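PDB 6TWL: N-acetyl-L-2,4-diaminobutyric acid deacetylase from Ruegeria pomeroyi, which probably removes the acetyl group from N-acetyl-L-2,4-diaminobutyric acid, acting as a zinc-dependent deacetylase in the breakdown of ectoine. Local coordinates for residues P88-Y92 against P93-A97; M270-L273 against G274-V277. All coordinates share one frame; numbering follows the deposited sequence.

Contacts 1 and 2 are both local turns in which neighbouring residues fold back on one another. Their centres lie 33 Å apart on opposite sides of the centre of the chain, and their nearest atoms remain about 21 Å apart. Contact 1, in the loop after strand 82-87, belongs to the catalytic part of the fold: the side chain of Asn-91 is about 5 Å from that of the zinc ligand His-58, and the side chain of Ala-97 about 8 Å from that of Glu-61. No zinc is bound in this apo model. Contact 2 is a surface turn among β-strands, yet its Leu-273 side chain comes about 10 Å from that of Glu-209, another zinc ligand.

Contact 1: residues P88-Y92 against P93-A97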
ATOM      1  N   PRO A  88     -10.194   2.776   5.512  1.00 63.26           N
ATOM      2  CA  PRO A  88      -9.966   1.409   5.013  1.00 63.78           C
ATOM      3  C   PRO A  88     -10.031   1.303   3.503  1.00 71.04           C
ATOM      4  O   PRO A  88      -9.340   0.459   2.920  1.00 73.92           O
ATOM      5  CB  PRO A  88     -11.091   0.600   5.676  1.00 64.17           C
ATOM      6  CG  PRO A  88     -11.562   1.439   6.821  1.00 68.32           C
ATOM      7  CD  PRO A  88     -11.383   2.857   6.377  1.00 66.51           C
ATOM      8  N   ALA A  89     -10.845   2.125   2.852  1.00 63.76           N
ATOM      9  CA  ALA A  89     -11.003   2.085   1.407  1.00 66.53           C
ATOM     10  C   ALA A  89     -10.706   3.464   0.841  1.00 66.72           C
ATOM     11  O   ALA A  89     -11.310   4.457   1.259  1.00 71.45           O
ATOM     12  CB  ALA A  89     -12.409   1.630   1.016  1.00 62.41           C
ATOM     13  N   PHE A  90      -9.773   3.518  -0.107  1.00 71.92           N
ATOM     14  CA  PHE A  90      -9.327   4.764  -0.715  1.00 73.49           C
ATOM     15  C   PHE A  90      -9.409   4.673  -2.235  1.00 78.35           C
ATOM     16  O   PHE A  90      -8.654   5.338  -2.948  1.00 79.78           O
ATOM     17  CB  PHE A  90      -7.908   5.100  -0.256  1.00 75.37           C
ATOM     18  CG  PHE A  90      -7.509   6.529  -0.485  1.00 75.98           C
ATOM     19  CD1 PHE A  90      -8.426   7.556  -0.329  1.00 73.85           C
ATOM     20  CD2 PHE A  90      -6.209   6.846  -0.841  1.00 82.74           C
ATOM     21  CE1 PHE A  90      -8.053   8.871  -0.539  1.00 79.84           C
ATOM     22  CE2 PHE A  90      -5.830   8.158  -1.048  1.00 80.07           C
ATOM     23  CZ  PHE A  90      -6.753   9.171  -0.897  1.00 81.54           C
ATOM     24  N   ASN A  91     -10.329   3.852  -2.739  1.00 77.25           N
ATOM     25  CA  ASN A  91     -10.441   3.551  -4.165  1.00 79.97           C
ATOM     26  C   ASN A  91     -11.700   4.215  -4.719  1.00 88.20           C
ATOM     27  O   ASN A  91     -12.807   3.684  -4.588  1.00 87.74           O
ATOM     28  CB  ASN A  91     -10.459   2.041  -4.397  1.00 81.55           C
ATOM     29  CG  ASN A  91     -11.453   1.323  -3.503  1.00 78.00           C
ATOM     30  OD1 ASN A  91     -11.430   1.477  -2.282  1.00 77.53           O
ATOM     31  ND2 ASN A  91     -12.339   0.538  -4.111  1.00 74.58           N
ATOM     32  N   TYR A  92     -11.519   5.380  -5.336  1.00 83.14           N
ATOM     33  CA  TYR A  92     -12.602   6.045  -6.040  1.00 84.95           C
ATOM     34  C   TYR A  92     -13.120   5.148  -7.165  1.00 86.06           C
ATOM     35  O   TYR A  92     -12.345   4.426  -7.801  1.00 85.22           O
ATOM     36  CB  TYR A  92     -12.107   7.377  -6.602  1.00 86.91           C
ATOM     37  CG  TYR A  92     -13.171   8.260  -7.212  1.00 95.84           C
ATOM     38  CD1 TYR A  92     -13.946   9.094  -6.418  1.00100.62           C
ATOM     39  CD2 TYR A  92     -13.388   8.272  -8.584  1.00 97.92           C
ATOM     40  CE1 TYR A  92     -14.915   9.899  -6.971  1.00103.48           C
ATOM     41  CE2 TYR A  92     -14.354   9.083  -9.147  1.00102.21           C
ATOM     42  CZ  TYR A  92     -15.113   9.897  -8.335  1.00106.16           C
ATOM     43  OH  TYR A  92     -16.079  10.707  -8.891  1.00113.41           O
ATOM     44  N   PRO A  93     -14.437   5.166  -7.437  1.00 87.16           N
ATOM     45  CA  PRO A  93     -15.473   5.936  -6.743  1.00 90.56           C
ATOM     46  C   PRO A  93     -16.219   5.138  -5.684  1.00 99.68           C
ATOM     47  O   PRO A  93     -17.025   5.692  -4.933  1.00100.85           O
ATOM     48  CB  PRO A  93     -16.416   6.316  -7.878  1.00 93.30           C
ATOM     49  CG  PRO A  93     -16.371   5.108  -8.779  1.00 94.64           C
ATOM     50  CD  PRO A  93     -14.977   4.512  -8.645  1.00 92.72           C
ATOM     51  N   ALA A  94     -15.950   3.835  -5.634  1.00102.00           N
ATOM     52  CA  ALA A  94     -16.726   2.949  -4.778  1.00 96.88           C
ATOM     53  C   ALA A  94     -16.399   3.169  -3.308  1.00 88.54           C
ATOM     54  O   ALA A  94     -17.304   3.266  -2.470  1.00 90.04           O
ATOM     55  CB  ALA A  94     -16.473   1.501  -5.176  1.00 94.39           C
ATOM     56  N   PHE A  95     -15.111   3.255  -2.980  1.00 84.62           N
ATOM     57  CA  PHE A  95     -14.640   3.298  -1.597  1.00 84.97           C
ATOM     58  C   PHE A  95     -15.203   2.132  -0.791  1.00 88.85           C
ATOM     59  O   PHE A  95     -15.719   2.290   0.318  1.00 83.54           O
ATOM     60  CB  PHE A  95     -14.971   4.635  -0.938  1.00 86.24           C
ATOM     61  CG  PHE A  95     -14.234   5.792  -1.533  1.00 85.06           C
ATOM     62  CD1 PHE A  95     -12.866   5.919  -1.362  1.00 84.74           C
ATOM     63  CD2 PHE A  95     -14.907   6.749  -2.272  1.00 88.36           C
ATOM     64  CE1 PHE A  95     -12.182   6.985  -1.911  1.00 89.17           C
ATOM     65  CE2 PHE A  95     -14.231   7.816  -2.825  1.00 89.69           C
ATOM     66  CZ  PHE A  95     -12.865   7.934  -2.646  1.00 90.45           C
ATOM     67  N   ARG A  96     -15.111   0.942  -1.376  1.00 90.07           N
ATOM     68  CA  ARG A  96     -15.387  -0.300  -0.672  1.00 90.58           C
ATOM     69  C   ARG A  96     -14.496  -1.383  -1.256  1.00 84.38           C
ATOM     70  O   ARG A  96     -14.333  -1.460  -2.478  1.00 80.94           O
ATOM     71  CB  ARG A  96     -16.863  -0.701  -0.781  1.00 94.18           C
ATOM     72  CG  ARG A  96     -17.530  -0.287  -2.075  1.00101.12           C
ATOM     73  CD  ARG A  96     -19.039  -0.347  -1.965  1.00104.22           C
ATOM     74  NE  ARG A  96     -19.499  -1.676  -1.573  1.00111.78           N
ATOM     75  CZ  ARG A  96     -20.490  -1.884  -0.715  1.00112.80           C
ATOM     76  NH1 ARG A  96     -21.112  -0.847  -0.174  1.00117.45           N
ATOM     77  NH2 ARG A  96     -20.860  -3.117  -0.395  1.00106.54           N
ATOM     78  N   ALA A  97     -13.897  -2.190  -0.378  1.00 82.56           N
ATOM     79  CA  ALA A  97     -13.129  -3.351  -0.807  1.00 78.73           C
ATOM     80  C   ALA A  97     -13.929  -4.188  -1.796  1.00 78.45           C
ATOM     81  O   ALA A  97     -15.152  -4.307  -1.686  1.00 79.71           O
ATOM     82  CB  ALA A  97     -12.742  -4.202   0.403  1.00 73.40           C
TER
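Two hydrogen bonds draw Phe-95 and Arg-96 back onto Asn-91. Phe-95 N donates to Asn-91 O over 2.8 Å, the donor nitrogen tilted 31° from the plane of that carbonyl. At 3.3 Å and nearly straight (168°), Asn-91 ND2 reaches Arg-96 O, which lies close to the plane of the amide though ND2 stands well above the plane of the Arg-96 carbonyl. Asparagine suits this place because its main-chain O and side-chain N-H hold the returning chain at two points.

Phe-95 N to Asn-91 O is the i+4 to i bond of an α-turn, here containing a cis peptide between Tyr-92 and Pro-93; an aromatic residue before proline is well known to stabilise that form. It lies in the loop after strand 82-87, beside the zinc ligand His-58.

Pro-93 CB makes a CH-π contact over the middle of the Tyr-92 ring, 3.6 Å from its centroid; the cis peptide and the Tyr-92 torsion (CG anti to the backbone N, chi1 -173°) together bring it there. Tyr-92 CA in turn lies over a face of the Phe-95 ring. With an alanine at Tyr-92, Pro-93 CB would probably lose the ring face beneath it and Phe-95 CE2 its aromatic neighbour, weakening the bias toward cis.

Apolar packing joins Phe-95 CE2 to Tyr-92 CD1 at 3.8 Å and Phe-95 CE1 to Phe-90 CD1 at 4.1 Å. The small Ala-89 lets its CB approach Phe-95 C to 3.4 Å. Ile-125 of helix 121-133 meets both Tyr-92 and Phe-95.

Contact 2: residues M270-L273 against G274-V277; sequences MIDL and GAPV
Ile-271 and Ala-275 touch through methyl groups across a tight turn. Starting at CB, the Ile-271 side chain divides into two branches. CG2, anti to the backbone N, is carried to the Ala-275 side and ends 3.7 Å from Ala-275 CB, with Pro-276 O just beyond, 4.5 Å from Ile-271 CG2. The other branch, CG1 and then CD1 at the tip, leads away from Ala-275. A β-branched residue fits here because one branch can meet the Ala-275 methyl beside the turn while the other leads away from it.

The turn itself is a type II β-turn from Asp-272 to Ala-275. Ala-275 N donates to Asp-272 O at 2.8 Å with an N-H...O angle of 159°, although the donor stands well above the carbonyl plane, 54° out of it. Gly-274 occupies the third position with a positive phi of 85°; a CB there would fall 2.5 Å from Leu-273 O, so a residue without a side chain is the natural occupant. Ala-275 points its methyl group back at the turn, and this small residue brings only that methyl against Asp-272 CB. The Asp-272 carboxylate leads away from Ala-275, as befits an exposed position.

The turn follows strand 265-269, and Met-270 makes a backbone hydrogen bond with Leu-283 of strand 282-287. Gly-274 and Ala-275 both form backbone hydrogen bonds with Val-307, whose side chain also meets Ile-271, while Leu-273 packs on Arg-310; strand 276-277 leaves the turn and pairs antiparallel with strand 305-311.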
ATOM      1  N   MET A 270       8.445 -21.166 -13.214  1.00 69.72           N
ATOM      2  CA  MET A 270       9.356 -22.240 -12.849  1.00 66.96           C
ATOM      3  C   MET A 270       9.956 -22.099 -11.450  1.00 71.53           C
ATOM      4  O   MET A 270      10.535 -23.071 -10.956  1.00 76.05           O
ATOM      5  CB  MET A 270      10.481 -22.348 -13.895  1.00 66.13           C
ATOM      6  CG  MET A 270      10.003 -22.474 -15.352  1.00 67.27           C
ATOM      7  SD  MET A 270       8.900 -23.872 -15.637  1.00 67.51           S
ATOM      8  CE  MET A 270       9.975 -25.236 -15.203  1.00 60.44           C
ATOM      9  N   ILE A 271       9.825 -20.942 -10.786  1.00 67.29           N
ATOM     10  CA  ILE A 271      10.542 -20.682  -9.535  1.00 67.37           C
ATOM     11  C   ILE A 271       9.579 -20.313  -8.395  1.00 67.76           C
ATOM     12  O   ILE A 271       8.532 -19.691  -8.612  1.00 75.99           O
ATOM     13  CB  ILE A 271      11.621 -19.580  -9.750  1.00 71.88           C
ATOM     14  CG1 ILE A 271      12.638 -19.990 -10.821  1.00 82.88           C
ATOM     15  CG2 ILE A 271      12.414 -19.286  -8.473  1.00 65.29           C
ATOM     16  CD1 ILE A 271      13.200 -21.413 -10.656  1.00 87.37           C
ATOM     17  N   ASP A 272       9.949 -20.696  -7.159  1.00 81.48           N
ATOM     18  CA  ASP A 272       9.264 -20.212  -5.955  1.00 90.61           C
ATOM     19  C   ASP A 272       9.294 -18.690  -5.836  1.00 70.80           C
ATOM     20  O   ASP A 272      10.363 -18.076  -5.912  1.00 77.85           O
ATOM     21  CB  ASP A 272       9.916 -20.766  -4.684  1.00113.33           C
ATOM     22  CG  ASP A 272       9.536 -22.183  -4.362  1.00120.12           C
ATOM     23  OD1 ASP A 272       8.688 -22.358  -3.470  1.00122.18           O
ATOM     24  OD2 ASP A 272      10.062 -23.103  -5.052  1.00119.44           O
ATOM     25  N   LEU A 273       8.124 -18.078  -5.601  1.00 62.90           N
ATOM     26  CA  LEU A 273       8.107 -16.744  -4.995  1.00 75.12           C
ATOM     27  C   LEU A 273       8.960 -16.786  -3.733  1.00 77.73           C
ATOM     28  O   LEU A 273       8.800 -17.684  -2.902  1.00 74.40           O
ATOM     29  CB  LEU A 273       6.678 -16.298  -4.637  1.00 78.60           C
ATOM     30  CG  LEU A 273       5.926 -15.256  -5.472  1.00 77.36           C
ATOM     31  CD1 LEU A 273       4.690 -14.762  -4.727  1.00 80.39           C
ATOM     32  CD2 LEU A 273       6.834 -14.090  -5.840  1.00 72.21           C
ATOM     33  N   GLY A 274       9.899 -15.847  -3.598  1.00 77.66           N
ATOM     34  CA  GLY A 274      10.839 -15.885  -2.485  1.00 79.65           C
ATOM     35  C   GLY A 274      12.071 -16.755  -2.682  1.00 81.43           C
ATOM     36  O   GLY A 274      12.982 -16.705  -1.846  1.00 83.46           O
ATOM     37  N   ALA A 275      12.144 -17.555  -3.779  1.00 80.16           N
ATOM     38  CA  ALA A 275      13.280 -18.458  -3.920  1.00 76.35           C
ATOM     39  C   ALA A 275      14.484 -17.745  -4.514  1.00 74.71           C
ATOM     40  O   ALA A 275      14.331 -16.812  -5.310  1.00 72.36           O
ATOM     41  CB  ALA A 275      12.933 -19.631  -4.824  1.00 72.55           C
ATOM     42  N   PRO A 276      15.687 -18.207  -4.182  1.00 81.45           N
ATOM     43  CA  PRO A 276      16.885 -17.586  -4.748  1.00 85.53           C
ATOM     44  C   PRO A 276      16.983 -17.865  -6.236  1.00 85.78           C
ATOM     45  O   PRO A 276      16.537 -18.902  -6.732  1.00 73.76           O
ATOM     46  CB  PRO A 276      18.026 -18.257  -3.979  1.00 85.84           C
ATOM     47  CG  PRO A 276      17.483 -19.606  -3.637  1.00 85.50           C
ATOM     48  CD  PRO A 276      16.014 -19.400  -3.378  1.00 83.33           C
ATOM     49  N   VAL A 277      17.573 -16.917  -6.956  1.00 86.24           N
ATOM     50  CA  VAL A 277      17.722 -17.062  -8.399  1.00 85.77           C
ATOM     51  C   VAL A 277      19.000 -16.355  -8.828  1.00 89.53           C
ATOM     52  O   VAL A 277      19.300 -15.251  -8.363  1.00 85.40           O
ATOM     53  CB  VAL A 277      16.476 -16.542  -9.154  1.00 84.89           C
ATOM     54  CG1 VAL A 277      16.300 -15.037  -8.990  1.00 85.39           C
ATOM     55  CG2 VAL A 277      16.538 -16.925 -10.621  1.00 83.48           C
TER